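Pullulanase (Klebsiella oxytoca, PDB 2YOC) hydrolyses the alpha-1,6-glucosidic linkages of pullulan and related branched alpha-glucans, and is a calcium-bearing glycosyl hydrolase linked to type 2 secretion. Local coordinates at residues Ser423-Thr428 against Gly883-Arg888; Gln485-Leu490 against Ser510-Val515; Glu492-Val497 against Val537-Ser542; Gln521-Asp526 against Val900-Ile905. One frame throughout, in Å; residues are numbered along the deposited sequence.

Interaction 1 (Ser423-Thr428 against Gly883-Arg888)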
loop_
_atom_site.group_PDB
_atom_site.type_symbol
_atom_site.label_atom_id
_atom_site.label_comp_id
_atom_site.label_asym_id
_atom_site.label_seq_id
_atom_site.Cartn_x
_atom_site.Cartn_y
_atom_site.Cartn_z
ATOM N N SER B 423 -32.203 24.447 -31.663
ATOM C CA SER B 423 -33.129 24.804 -32.743
ATOM C C SER B 423 -32.593 24.969 -34.181
ATOM O O SER B 423 -33.398 25.277 -35.054
ATOM C CB SER B 423 -33.892 26.060 -32.353
ATOM O OG SER B 423 -32.991 27.118 -32.069
ATOM N N ALA B 424 -31.284 24.774 -34.443
ATOM C CA ALA B 424 -30.733 24.950 -35.796
ATOM C C ALA B 424 -31.335 24.010 -36.842
ATOM O O ALA B 424 -31.531 24.425 -37.998
ATOM C CB ALA B 424 -29.221 24.807 -35.795
ATOM N N TRP B 425 -31.635 22.757 -36.435
ATOM C CA TRP B 425 -32.178 21.747 -37.340
ATOM C C TRP B 425 -33.673 21.471 -37.159
ATOM O O TRP B 425 -34.252 20.760 -37.982
ATOM C CB TRP B 425 -31.364 20.441 -37.250
ATOM C CG TRP B 425 -29.906 20.571 -37.575
ATOM C CD1 TRP B 425 -28.892 20.884 -36.718
ATOM C CD2 TRP B 425 -29.301 20.312 -38.835
ATOM N NE1 TRP B 425 -27.689 20.871 -37.382
ATOM C CE2 TRP B 425 -27.912 20.551 -38.693
ATOM C CE3 TRP B 425 -29.803 19.970 -40.096
ATOM C CZ2 TRP B 425 -27.014 20.422 -39.763
ATOM C CZ3 TRP B 425 -28.916 19.852 -41.153
ATOM C CH2 TRP B 425 -27.536 20.055 -40.979
ATOM N N ASP B 426 -34.300 21.995 -36.100
ATOM C CA ASP B 426 -35.713 21.708 -35.882
ATOM C C ASP B 426 -36.668 22.509 -36.759
ATOM O O ASP B 426 -36.893 23.705 -36.540
ATOM C CB ASP B 426 -36.099 21.723 -34.400
ATOM C CG ASP B 426 -37.428 21.036 -34.111
ATOM O OD1 ASP B 426 -38.027 20.461 -35.058
ATOM O OD2 ASP B 426 -37.859 21.045 -32.933
ATOM N N GLN B 427 -37.257 21.810 -37.732
ATOM C CA GLN B 427 -38.196 22.358 -38.711
ATOM C C GLN B 427 -39.495 22.848 -38.076
ATOM O O GLN B 427 -40.081 23.826 -38.565
ATOM C CB GLN B 427 -38.473 21.339 -39.834
ATOM C CG GLN B 427 -37.223 20.936 -40.614
ATOM C CD GLN B 427 -36.596 22.080 -41.393
ATOM O OE1 GLN B 427 -37.281 22.865 -42.080
ATOM N NE2 GLN B 427 -35.268 22.177 -41.330
ATOM N N THR B 428 -39.921 22.212 -36.959
ATOM C CA THR B 428 -41.147 22.590 -36.251
ATOM C C THR B 428 -41.002 23.925 -35.527
ATOM O O THR B 428 -41.986 24.436 -34.966
ATOM C CB THR B 428 -41.653 21.457 -35.358
ATOM O OG1 THR B 428 -40.609 21.036 -34.483
ATOM C CG2 THR B 428 -42.165 20.284 -36.144
ATOM N N GLY B 883 -19.414 23.526 -36.670
ATOM C CA GLY B 883 -20.704 24.013 -37.141
ATOM C C GLY B 883 -21.927 23.164 -36.915
ATOM O O GLY B 883 -21.911 22.217 -36.129
ATOM N N ASP B 884 -23.007 23.537 -37.613
ATOM C CA ASP B 884 -24.299 22.864 -37.561
ATOM C C ASP B 884 -24.163 21.395 -37.984
ATOM O O ASP B 884 -24.829 20.536 -37.403
ATOM C CB ASP B 884 -25.320 23.583 -38.467
ATOM C CG ASP B 884 -25.718 24.990 -38.047
ATOM O OD1 ASP B 884 -25.877 25.226 -36.828
ATOM O OD2 ASP B 884 -25.938 25.840 -38.950
ATOM N N TRP B 885 -23.282 21.112 -38.978
ATOM C CA TRP B 885 -23.062 19.767 -39.495
ATOM C C TRP B 885 -22.724 18.717 -38.441
ATOM O O TRP B 885 -23.509 17.791 -38.247
ATOM C CB TRP B 885 -22.034 19.755 -40.620
ATOM C CG TRP B 885 -22.116 18.516 -41.475
ATOM C CD1 TRP B 885 -21.236 17.473 -41.504
ATOM C CD2 TRP B 885 -23.165 18.181 -42.398
ATOM N NE1 TRP B 885 -21.662 16.520 -42.404
ATOM C CE2 TRP B 885 -22.833 16.937 -42.978
ATOM C CE3 TRP B 885 -24.353 18.825 -42.802
ATOM C CZ2 TRP B 885 -23.645 16.318 -43.927
ATOM C CZ3 TRP B 885 -25.150 18.218 -43.756
ATOM C CH2 TRP B 885 -24.800 16.975 -44.302
ATOM N N PHE B 886 -21.579 18.856 -37.763
ATOM C CA PHE B 886 -21.146 17.870 -36.774
ATOM C C PHE B 886 -21.887 17.877 -35.444
ATOM O O PHE B 886 -22.113 16.814 -34.872
ATOM C CB PHE B 886 -19.624 17.888 -36.597
ATOM C CG PHE B 886 -18.907 17.390 -37.824
ATOM C CD1 PHE B 886 -18.701 16.029 -38.026
ATOM C CD2 PHE B 886 -18.479 18.276 -38.805
ATOM C CE1 PHE B 886 -18.058 15.562 -39.185
ATOM C CE2 PHE B 886 -17.845 17.813 -39.967
ATOM C CZ PHE B 886 -17.635 16.458 -40.147
ATOM N N ASN B 887 -22.301 19.059 -34.981
ATOM C CA ASN B 887 -22.997 19.261 -33.714
ATOM C C ASN B 887 -24.515 19.139 -33.834
ATOM O O ASN B 887 -25.257 19.641 -32.993
ATOM C CB ASN B 887 -22.604 20.617 -33.162
ATOM C CG ASN B 887 -21.229 20.646 -32.597
ATOM O OD1 ASN B 887 -21.013 20.352 -31.413
ATOM N ND2 ASN B 887 -20.293 21.099 -33.399
ATOM N N ARG B 888 -24.971 18.449 -34.859
ATOM C CA ARG B 888 -26.378 18.261 -35.161
ATOM C C ARG B 888 -27.067 17.330 -34.187
ATOM O O ARG B 888 -26.563 16.236 -33.898
ATOM C CB ARG B 888 -26.523 17.740 -36.600
ATOM C CG ARG B 888 -27.929 17.409 -37.018
ATOM C CD ARG B 888 -27.964 16.914 -38.432
ATOM N NE ARG B 888 -29.307 16.467 -38.781
ATOM C CZ ARG B 888 -29.700 15.198 -38.775
ATOM N NH1 ARG B 888 -28.838 14.229 -38.469
ATOM N NH2 ARG B 888 -30.953 14.884 -39.086
#
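Trp425 lays one face of its indole against the aliphatic chain of Arg888, while the rim of the same ring meets helix 883-886. Arg888 CG stands 3.4 Å from the centroid of the five-membered ring of Trp425, almost on the ring normal, in a CH-pi contact. CD follows, 3.6 Å above the Trp425 ring plane and over its centre. This placement depends on an arginine extended from CG to NE, with CG anti to the backbone N (chi1 176°), which draws the methylenes across the indole at about a right angle. The guanidinium does not lie flat on the ring: the two planes are 84° apart, and the CZ of Arg888 is 5.3 Å from the centroid of the Trp425 six-membered ring, at most a weak cation-pi attraction. Its NH1 is instead committed to a salt bridge with Asp895. At the indole edge, Trp425 NE1 donates to Asp884 O at 2.9 Å. That bond is bent, with an N-H...O angle of 135°; the oxygen lies near the ring plane, but the donor stands above the carbonyl plane. Farther round the rim, Trp425 CH2 reaches Trp885 CE3 at 3.9 Å. Asp884 turns OD1 past the methyl of Ala424 to a salt bridge with Arg420, and Trp885 is tethered through NE1 to Val900 O. In the alpha/beta barrel, the loop following strand 413-417 and helix 419-423 thus meets helix 883-886, which comes after the neighbouring strand 860-864, while helices 512-520 and 529-537 pack against Trp885.

Interaction 2 (Gln485-Leu490 against Ser510-Val515); sequences QPFSRL and STVEEV
Phe487 and Val515 form the apolar centre of this contact, crossing at about a right angle so that both valine methyls meet the CD2 and CE2 atoms of the phenyl ring. Val515 CG2 lies 3.5 Å from Phe487 CD2, and Val515 CG1 lies 3.7 Å from Phe487 CE2. With CG anti to the backbone N (chi1 -155°), Phe487 swings these two ring atoms toward the valine. Leu490, one helical turn on, places CD2 over a face of that same ring, offset toward the rim, and also brings it 4.0 Å from Val512 CG1. The other branch of Val512, CG2, rests near Phe487 CA, so the valine is wedged beside the start of helix 487-493. Leu533 and Val537 of helix 529-537, together with Val497 and Tyr505, extend this apolar cluster. Outside it the main chains take over. Val512 N donates to Gln485 O at 3.1 Å and Phe487 N to Ser510 O at 3.0 Å, both nearly straight, clasping Pro486 and Thr511 as a single antiparallel, non-hydrogen-bonded pair. At the polar edge Thr511 and Glu514 exchange bonds. Thr511 OG1 accepts from Glu514 N at 3.3 Å, whereas Glu514 OE2 receives Thr511 N at 3.0 Å and the Thr511 hydroxyl as well, both from the same face of the carboxylate. This reciprocal pattern is a capping box at the N-terminus of helix 512-520. Together with the nearby Cys491-Cys506 disulfide, it belongs to a small helical unit, the Ins domain of pullulanases.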
loop_
_atom_site.group_PDB
_atom_site.type_symbol
_atom_site.label_atom_id
_atom_site.label_comp_id
_atom_site.label_asym_id
_atom_site.label_seq_id
_atom_site.Cartn_x
_atom_site.Cartn_y
_atom_site.Cartn_z
ATOM N N GLN B 485 -28.521 28.031 -46.240
ATOM C CA GLN B 485 -28.537 28.986 -47.345
ATOM C C GLN B 485 -27.783 28.535 -48.608
ATOM O O GLN B 485 -26.910 27.664 -48.510
ATOM C CB GLN B 485 -27.991 30.334 -46.840
ATOM C CG GLN B 485 -28.818 30.915 -45.692
ATOM C CD GLN B 485 -28.143 32.074 -45.020
ATOM O OE1 GLN B 485 -27.060 31.964 -44.429
ATOM N NE2 GLN B 485 -28.798 33.207 -45.065
ATOM N N PRO B 486 -28.074 29.142 -49.799
ATOM C CA PRO B 486 -27.349 28.760 -51.028
ATOM C C PRO B 486 -25.838 28.840 -50.944
ATOM O O PRO B 486 -25.304 29.698 -50.248
ATOM C CB PRO B 486 -27.856 29.768 -52.070
ATOM C CG PRO B 486 -28.488 30.876 -51.279
ATOM C CD PRO B 486 -29.080 30.182 -50.097
ATOM N N PHE B 487 -25.159 27.972 -51.708
ATOM C CA PHE B 487 -23.700 27.913 -51.793
ATOM C C PHE B 487 -23.126 29.237 -52.275
ATOM O O PHE B 487 -22.031 29.612 -51.857
ATOM C CB PHE B 487 -23.228 26.762 -52.696
ATOM C CG PHE B 487 -21.836 26.275 -52.358
ATOM C CD1 PHE B 487 -20.713 26.959 -52.808
ATOM C CD2 PHE B 487 -21.647 25.142 -51.578
ATOM C CE1 PHE B 487 -19.425 26.519 -52.482
ATOM C CE2 PHE B 487 -20.357 24.691 -51.271
ATOM C CZ PHE B 487 -19.255 25.383 -51.729
ATOM N N SER B 488 -23.876 29.949 -53.140
ATOM C CA SER B 488 -23.494 31.265 -53.646
ATOM C C SER B 488 -23.211 32.223 -52.456
ATOM O O SER B 488 -22.146 32.857 -52.445
ATOM C CB SER B 488 -24.590 31.826 -54.547
ATOM O OG SER B 488 -25.828 31.891 -53.859
ATOM N N ARG B 489 -24.111 32.246 -51.418
ATOM C CA ARG B 489 -23.940 33.076 -50.212
ATOM C C ARG B 489 -22.582 32.825 -49.551
ATOM O O ARG B 489 -21.895 33.786 -49.182
ATOM C CB ARG B 489 -25.102 32.908 -49.203
ATOM C CG ARG B 489 -24.992 33.890 -48.024
ATOM C CD ARG B 489 -26.277 34.164 -47.262
ATOM N NE ARG B 489 -26.033 34.955 -46.045
ATOM C CZ ARG B 489 -26.597 36.135 -45.765
ATOM N NH1 ARG B 489 -27.476 36.677 -46.598
ATOM N NH2 ARG B 489 -26.312 36.761 -44.630
ATOM N N LEU B 490 -22.185 31.541 -49.451
ATOM C CA LEU B 490 -20.918 31.151 -48.853
ATOM C C LEU B 490 -19.749 31.805 -49.546
ATOM O O LEU B 490 -18.875 32.322 -48.865
ATOM C CB LEU B 490 -20.754 29.617 -48.791
ATOM C CG LEU B 490 -19.391 29.055 -48.298
ATOM C CD1 LEU B 490 -19.059 29.475 -46.864
ATOM C CD2 LEU B 490 -19.368 27.557 -48.394
ATOM N N SER B 510 -27.651 25.023 -55.613
ATOM C CA SER B 510 -27.798 24.170 -54.430
ATOM C C SER B 510 -27.226 24.833 -53.152
ATOM O O SER B 510 -26.276 25.625 -53.246
ATOM C CB SER B 510 -27.152 22.805 -54.682
ATOM O OG SER B 510 -25.894 22.898 -55.336
ATOM N N THR B 511 -27.822 24.503 -51.964
ATOM C CA THR B 511 -27.423 25.018 -50.641
ATOM C C THR B 511 -26.156 24.337 -50.127
ATOM O O THR B 511 -25.745 23.313 -50.676
ATOM C CB THR B 511 -28.572 24.943 -49.624
ATOM O OG1 THR B 511 -28.833 23.587 -49.289
ATOM C CG2 THR B 511 -29.837 25.653 -50.091
ATOM N N VAL B 512 -25.536 24.902 -49.073
ATOM C CA VAL B 512 -24.309 24.344 -48.491
ATOM C C VAL B 512 -24.616 22.991 -47.826
ATOM O O VAL B 512 -23.816 22.057 -47.935
ATOM C CB VAL B 512 -23.552 25.330 -47.567
ATOM C CG1 VAL B 512 -22.134 24.839 -47.293
ATOM C CG2 VAL B 512 -23.521 26.740 -48.157
ATOM N N GLU B 513 -25.819 22.878 -47.217
ATOM C CA GLU B 513 -26.376 21.659 -46.616
ATOM C C GLU B 513 -26.377 20.576 -47.709
ATOM O O GLU B 513 -25.753 19.521 -47.521
ATOM C CB GLU B 513 -27.820 21.936 -46.150
ATOM C CG GLU B 513 -28.454 20.893 -45.243
ATOM C CD GLU B 513 -29.812 21.315 -44.704
ATOM O OE1 GLU B 513 -29.852 22.174 -43.794
ATOM O OE2 GLU B 513 -30.838 20.795 -45.201
ATOM N N GLU B 514 -27.005 20.893 -48.886
ATOM C CA GLU B 514 -27.108 20.025 -50.065
ATOM C C GLU B 514 -25.732 19.480 -50.475
ATOM O O GLU B 514 -25.506 18.268 -50.424
ATOM C CB GLU B 514 -27.764 20.772 -51.242
ATOM C CG GLU B 514 -29.275 20.903 -51.174
ATOM C CD GLU B 514 -29.870 21.731 -52.302
ATOM O OE1 GLU B 514 -29.898 21.240 -53.455
ATOM O OE2 GLU B 514 -30.302 22.878 -52.039
ATOM N N VAL B 515 -24.802 20.393 -50.813
ATOM C CA VAL B 515 -23.429 20.096 -51.232
ATOM C C VAL B 515 -22.731 19.181 -50.229
ATOM O O VAL B 515 -22.070 18.234 -50.647
ATOM C CB VAL B 515 -22.627 21.394 -51.518
ATOM C CG1 VAL B 515 -21.164 21.099 -51.838
ATOM C CG2 VAL B 515 -23.273 22.191 -52.645
#

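Interaction 3 (Glu492-Val497 against Val537-Ser542). With CA (calcium ion), chain L.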
loop_
_atom_site.group_PDB
_atom_site.type_symbol
_atom_site.label_atom_id
_atom_site.label_comp_id
_atom_site.label_asym_id
_atom_site.label_seq_id
_atom_site.Cartn_x
_atom_site.Cartn_y
_atom_site.Cartn_z
ATOM N N GLU B 492 -19.828 34.607 -51.473
ATOM C CA GLU B 492 -19.953 36.062 -51.315
ATOM C C GLU B 492 -19.286 36.532 -50.026
ATOM O O GLU B 492 -18.463 37.455 -50.067
ATOM C CB GLU B 492 -21.419 36.513 -51.360
ATOM C CG GLU B 492 -21.895 36.907 -52.747
ATOM C CD GLU B 492 -22.683 35.851 -53.500
ATOM O OE1 GLU B 492 -23.792 35.486 -53.042
ATOM O OE2 GLU B 492 -22.201 35.404 -54.567
ATOM N N VAL B 493 -19.603 35.865 -48.901
ATOM C CA VAL B 493 -19.020 36.185 -47.595
ATOM C C VAL B 493 -17.571 35.660 -47.448
ATOM O O VAL B 493 -16.692 36.394 -46.987
ATOM C CB VAL B 493 -19.938 35.837 -46.384
ATOM C CG1 VAL B 493 -21.346 36.394 -46.578
ATOM C CG2 VAL B 493 -19.997 34.340 -46.127
ATOM N N ASN B 494 -17.321 34.412 -47.868
ATOM C CA ASN B 494 -16.015 33.786 -47.747
ATOM C C ASN B 494 -15.195 33.869 -49.024
ATOM O O ASN B 494 -15.482 33.187 -50.023
ATOM C CB ASN B 494 -16.172 32.349 -47.291
ATOM C CG ASN B 494 -15.015 31.807 -46.501
ATOM O OD1 ASN B 494 -13.840 32.151 -46.720
ATOM N ND2 ASN B 494 -15.333 30.912 -45.580
ATOM N N SER B 495 -14.159 34.709 -48.981
ATOM C CA SER B 495 -13.237 34.899 -50.096
ATOM C C SER B 495 -12.533 33.575 -50.423
ATOM O O SER B 495 -12.507 33.185 -51.592
ATOM C CB SER B 495 -12.217 35.981 -49.759
ATOM O OG SER B 495 -11.686 35.813 -48.456
ATOM N N ALA B 496 -12.053 32.851 -49.372
ATOM C CA ALA B 496 -11.344 31.563 -49.432
ATOM C C ALA B 496 -12.039 30.455 -50.237
ATOM O O ALA B 496 -11.353 29.688 -50.919
ATOM C CB ALA B 496 -11.044 31.068 -48.030
ATOM N N VAL B 497 -13.386 30.371 -50.159
ATOM C CA VAL B 497 -14.204 29.361 -50.859
ATOM C C VAL B 497 -14.131 29.521 -52.391
ATOM O O VAL B 497 -14.104 28.522 -53.123
ATOM C CB VAL B 497 -15.644 29.306 -50.283
ATOM C CG1 VAL B 497 -16.540 28.319 -51.035
ATOM C CG2 VAL B 497 -15.599 28.946 -48.807
ATOM N N VAL B 537 -16.578 26.739 -44.135
ATOM C CA VAL B 537 -17.914 27.189 -43.719
ATOM C C VAL B 537 -17.844 27.811 -42.340
ATOM O O VAL B 537 -18.383 28.897 -42.118
ATOM C CB VAL B 537 -18.957 26.055 -43.751
ATOM C CG1 VAL B 537 -20.322 26.549 -43.271
ATOM C CG2 VAL B 537 -19.063 25.467 -45.148
ATOM N N ALA B 538 -17.136 27.118 -41.440
ATOM C CA ALA B 538 -16.928 27.421 -40.038
ATOM C C ALA B 538 -16.366 28.801 -39.728
ATOM O O ALA B 538 -16.546 29.280 -38.604
ATOM C CB ALA B 538 -16.063 26.342 -39.407
ATOM N N GLN B 539 -15.675 29.432 -40.696
ATOM C CA GLN B 539 -15.080 30.767 -40.559
ATOM C C GLN B 539 -16.139 31.865 -40.706
ATOM O O GLN B 539 -15.964 32.952 -40.175
ATOM C CB GLN B 539 -14.038 30.992 -41.641
ATOM C CG GLN B 539 -12.941 29.950 -41.725
ATOM C CD GLN B 539 -12.147 30.086 -43.006
ATOM O OE1 GLN B 539 -12.372 30.974 -43.859
ATOM N NE2 GLN B 539 -11.194 29.194 -43.172
ATOM N N THR B 540 -17.202 31.594 -41.463
ATOM C CA THR B 540 -18.273 32.541 -41.747
ATOM C C THR B 540 -19.644 32.074 -41.233
ATOM O O THR B 540 -20.682 32.620 -41.648
ATOM C CB THR B 540 -18.322 32.790 -43.252
ATOM O OG1 THR B 540 -18.720 31.585 -43.931
ATOM C CG2 THR B 540 -17.011 33.341 -43.790
ATOM N N ASP B 541 -19.657 31.039 -40.359
ATOM C CA ASP B 541 -20.912 30.530 -39.809
ATOM C C ASP B 541 -21.362 31.333 -38.557
ATOM O O ASP B 541 -20.705 32.317 -38.156
ATOM C CB ASP B 541 -20.888 28.982 -39.616
ATOM C CG ASP B 541 -20.033 28.372 -38.493
ATOM O OD1 ASP B 541 -19.367 29.139 -37.747
ATOM O OD2 ASP B 541 -20.015 27.122 -38.371
ATOM N N SER B 542 -22.507 30.930 -37.984
ATOM C CA SER B 542 -23.106 31.499 -36.786
ATOM C C SER B 542 -22.810 30.567 -35.584
ATOM O O SER B 542 -23.239 30.822 -34.434
ATOM C CB SER B 542 -24.606 31.642 -37.003
ATOM O OG SER B 542 -24.900 32.580 -38.023
HETATM CA CA CA L . -17.572 30.490 -36.343
#
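Thr540 sets its methyl against the amide of Asn494, CG2 lying 3.5 Å from ND2 and about as near to the asparagine CB and CG. With its OG1 between the backbone N and the carbonyl carbon (chi1 66°), the threonine sends CG2 to the asparagine and leaves the hydroxyl beside Val493, whose CG2 sits 3.7 Å from Thr540 CB. Gln539 comes across Asn494 at about a right angle, the two amide planes 46° apart. Asn494 ND2 gives Gln539 OE1 a weak, bent hydrogen bond of 3.4 Å. Asn494 OD1 is about as near to that oxygen, but two acceptors cannot bond; OD1 instead takes a weak bond from Ala496 N, making Asn494 the N-cap of the short helix 495-498. Across the contact, Val537 to Thr540 form a type I beta turn at the end of helix 529-537, within the Ins domain. Val537 O is gripped twice from the same face of its plane: by Thr540 N at 3.0 Å and by Thr540 OG1 at 3.3 Å. Thr540 is thus anchored to its own turn by the hydroxyl while its methyl serves the contact. On the far side of the turn, away from Asn494, a calcium ion is bound by Ala538 O at 2.8 Å and by Asp541 OD1 at 2.6 Å. Asp881, in the chain just before helix 883-886, packs on both of these residues.

Interaction 4 (Gln521-Asp526 against Val900-Ile905)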
loop_
_atom_site.group_PDB
_atom_site.type_symbol
_atom_site.label_atom_id
_atom_site.label_comp_id
_atom_site.label_asym_id
_atom_site.label_seq_id
_atom_site.Cartn_x
_atom_site.Cartn_y
_atom_site.Cartn_z
ATOM N N GLN B 521 -21.062 10.809 -49.946
ATOM C CA GLN B 521 -20.979 9.710 -50.905
ATOM C C GLN B 521 -19.537 9.211 -51.170
ATOM O O GLN B 521 -19.307 8.005 -51.147
ATOM C CB GLN B 521 -21.692 10.099 -52.203
ATOM C CG GLN B 521 -22.687 9.045 -52.687
ATOM C CD GLN B 521 -22.103 8.028 -53.657
ATOM O OE1 GLN B 521 -20.894 7.752 -53.692
ATOM N NE2 GLN B 521 -22.974 7.416 -54.451
ATOM N N SER B 522 -18.575 10.122 -51.372
ATOM C CA SER B 522 -17.181 9.728 -51.588
ATOM C C SER B 522 -16.237 10.084 -50.420
ATOM O O SER B 522 -15.009 10.008 -50.567
ATOM C CB SER B 522 -16.664 10.242 -52.927
ATOM O OG SER B 522 -16.914 11.628 -53.097
ATOM N N ASP B 523 -16.805 10.431 -49.248
ATOM C CA ASP B 523 -15.992 10.739 -48.070
ATOM C C ASP B 523 -15.398 9.445 -47.509
ATOM O O ASP B 523 -16.118 8.459 -47.352
ATOM C CB ASP B 523 -16.809 11.503 -46.990
ATOM C CG ASP B 523 -15.988 11.917 -45.769
ATOM O OD1 ASP B 523 -15.294 12.958 -45.840
ATOM O OD2 ASP B 523 -16.020 11.184 -44.750
ATOM N N SER B 524 -14.089 9.453 -47.235
ATOM C CA SER B 524 -13.330 8.321 -46.680
ATOM C C SER B 524 -12.119 8.881 -45.958
ATOM O O SER B 524 -11.835 10.066 -46.118
ATOM C CB SER B 524 -12.897 7.350 -47.793
ATOM O OG SER B 524 -11.680 7.655 -48.468
ATOM N N GLN B 525 -11.375 8.055 -45.195
ATOM C CA GLN B 525 -10.177 8.556 -44.517
ATOM C C GLN B 525 -9.132 9.154 -45.501
ATOM O O GLN B 525 -8.467 10.140 -45.174
ATOM C CB GLN B 525 -9.581 7.519 -43.544
ATOM C CG GLN B 525 -8.755 6.402 -44.173
ATOM C CD GLN B 525 -7.953 5.664 -43.134
ATOM O OE1 GLN B 525 -8.278 4.533 -42.777
ATOM N NE2 GLN B 525 -6.882 6.279 -42.626
ATOM N N ASP B 526 -9.047 8.586 -46.722
ATOM C CA ASP B 526 -8.144 9.033 -47.797
ATOM C C ASP B 526 -8.708 10.271 -48.566
ATOM O O ASP B 526 -7.935 11.029 -49.161
ATOM C CB ASP B 526 -7.793 7.872 -48.760
ATOM C CG ASP B 526 -7.397 6.567 -48.080
ATOM O OD1 ASP B 526 -6.245 6.482 -47.568
ATOM O OD2 ASP B 526 -8.233 5.627 -48.065
ATOM N N VAL B 900 -21.323 10.931 -40.744
ATOM C CA VAL B 900 -21.790 12.042 -41.567
ATOM C C VAL B 900 -20.586 12.716 -42.206
ATOM O O VAL B 900 -20.727 13.767 -42.830
ATOM C CB VAL B 900 -22.684 13.031 -40.776
ATOM C CG1 VAL B 900 -23.987 12.368 -40.347
ATOM C CG2 VAL B 900 -21.952 13.636 -39.571
ATOM N N GLY B 901 -19.422 12.091 -42.045
ATOM C CA GLY B 901 -18.152 12.564 -42.582
ATOM C C GLY B 901 -16.978 12.334 -41.656
ATOM O O GLY B 901 -17.160 12.031 -40.473
HETATM N N MSE B 902 -15.762 12.472 -42.188
HETATM C CA MSE B 902 -14.565 12.335 -41.370
HETATM C C MSE B 902 -14.456 13.608 -40.529
HETATM O O MSE B 902 -14.698 14.683 -41.067
HETATM C CB MSE B 902 -13.294 12.149 -42.234
HETATM C CG MSE B 902 -13.204 10.807 -42.963
HETATM SE SE MSE B 902 -13.544 9.198 -41.882
HETATM C CE MSE B 902 -11.836 9.014 -40.977
ATOM N N PRO B 903 -14.151 13.535 -39.216
ATOM C CA PRO B 903 -14.059 14.774 -38.411
ATOM C C PRO B 903 -12.837 15.640 -38.765
ATOM O O PRO B 903 -12.030 15.228 -39.608
ATOM C CB PRO B 903 -14.010 14.249 -36.981
ATOM C CG PRO B 903 -13.414 12.901 -37.085
ATOM C CD PRO B 903 -13.842 12.337 -38.406
ATOM N N ARG B 904 -12.696 16.838 -38.138
ATOM C CA ARG B 904 -11.584 17.755 -38.426
ATOM C C ARG B 904 -10.163 17.157 -38.364
ATOM O O ARG B 904 -9.719 16.729 -37.295
ATOM C CB ARG B 904 -11.689 19.049 -37.596
ATOM C CG ARG B 904 -12.421 20.180 -38.251
ATOM C CD ARG B 904 -11.464 21.342 -38.453
ATOM N NE ARG B 904 -12.136 22.633 -38.585
ATOM C CZ ARG B 904 -11.507 23.804 -38.589
ATOM N NH1 ARG B 904 -10.182 23.856 -38.481
ATOM N NH2 ARG B 904 -12.192 24.931 -38.730
ATOM N N ILE B 905 -9.473 17.126 -39.536
ATOM C CA ILE B 905 -8.094 16.635 -39.760
ATOM C C ILE B 905 -7.110 17.170 -38.754
ATOM O O ILE B 905 -6.244 16.431 -38.282
ATOM C CB ILE B 905 -7.516 16.949 -41.167
ATOM C CG1 ILE B 905 -8.213 18.130 -41.916
ATOM C CG2 ILE B 905 -7.401 15.695 -42.004
ATOM C CD1 ILE B 905 -8.459 19.615 -41.152
#
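Asp523 and selenomethionine 902 (Met902) meet at a slant, the carboxylate reaching the backbone of Gly901 and Met902 while the selenomethionine side chain bends back along the loop that carries the aspartate. Asp523 extends with CG anti to the backbone N (chi1 -177°), which carries OD2 to within 2.9 Å of Met902 N. The hydrogen bond there is weak, its N-H...O angle being 123°. OD2 also lies 3.3 Å from Gly901 CA; the backbone angles of this residue by themselves call for glycine. The other oxygen of Asp523, OD1, takes a weak bond from Val530 N of helix 529-537. Met902 is bent at both of its later torsions: CG passes Ser524 O at 3.5 Å, and CE ends 3.7 Å from Gln525 CB. The rest of Gln525 leads away, with OE1 hydrogen-bonded to Thr916 OG1 on helix 912-919. Tyr912 and Lys919 of that helix, and Pro528, also touch Met902. The arrangement is a loop-to-loop junction, in which the loop between helices 512-520 and 529-537 of the Ins region is fastened to the loop leading into helix 905-908, in the pullulanase-type C-terminal region.

How the interactions relate
Interaction 1 is the most buried, interactions 2 and 4 are partly buried, and interaction 3 lies at the surface. Interactions 2 and 3 share helix 487-493 and one apolar cluster, where Val497 meets Leu490 and Phe487, and Val512 meets Val537. They hold the Ins domain together, whereas interactions 1 and 4 fasten regions remote in sequence, and Trp885 of interaction 1 also reaches loop 900-905. The chemistry shifts accordingly: a CH-pi contact and an indole N-H bond in interaction 1, apolar packing beside backbone bonds in interaction 2, and weak polar bonds with small apolar touches in interactions 3 and 4, with calcium at the turn of interaction 3. Glu513, packing on Trp425, connects interactions 1 and 2.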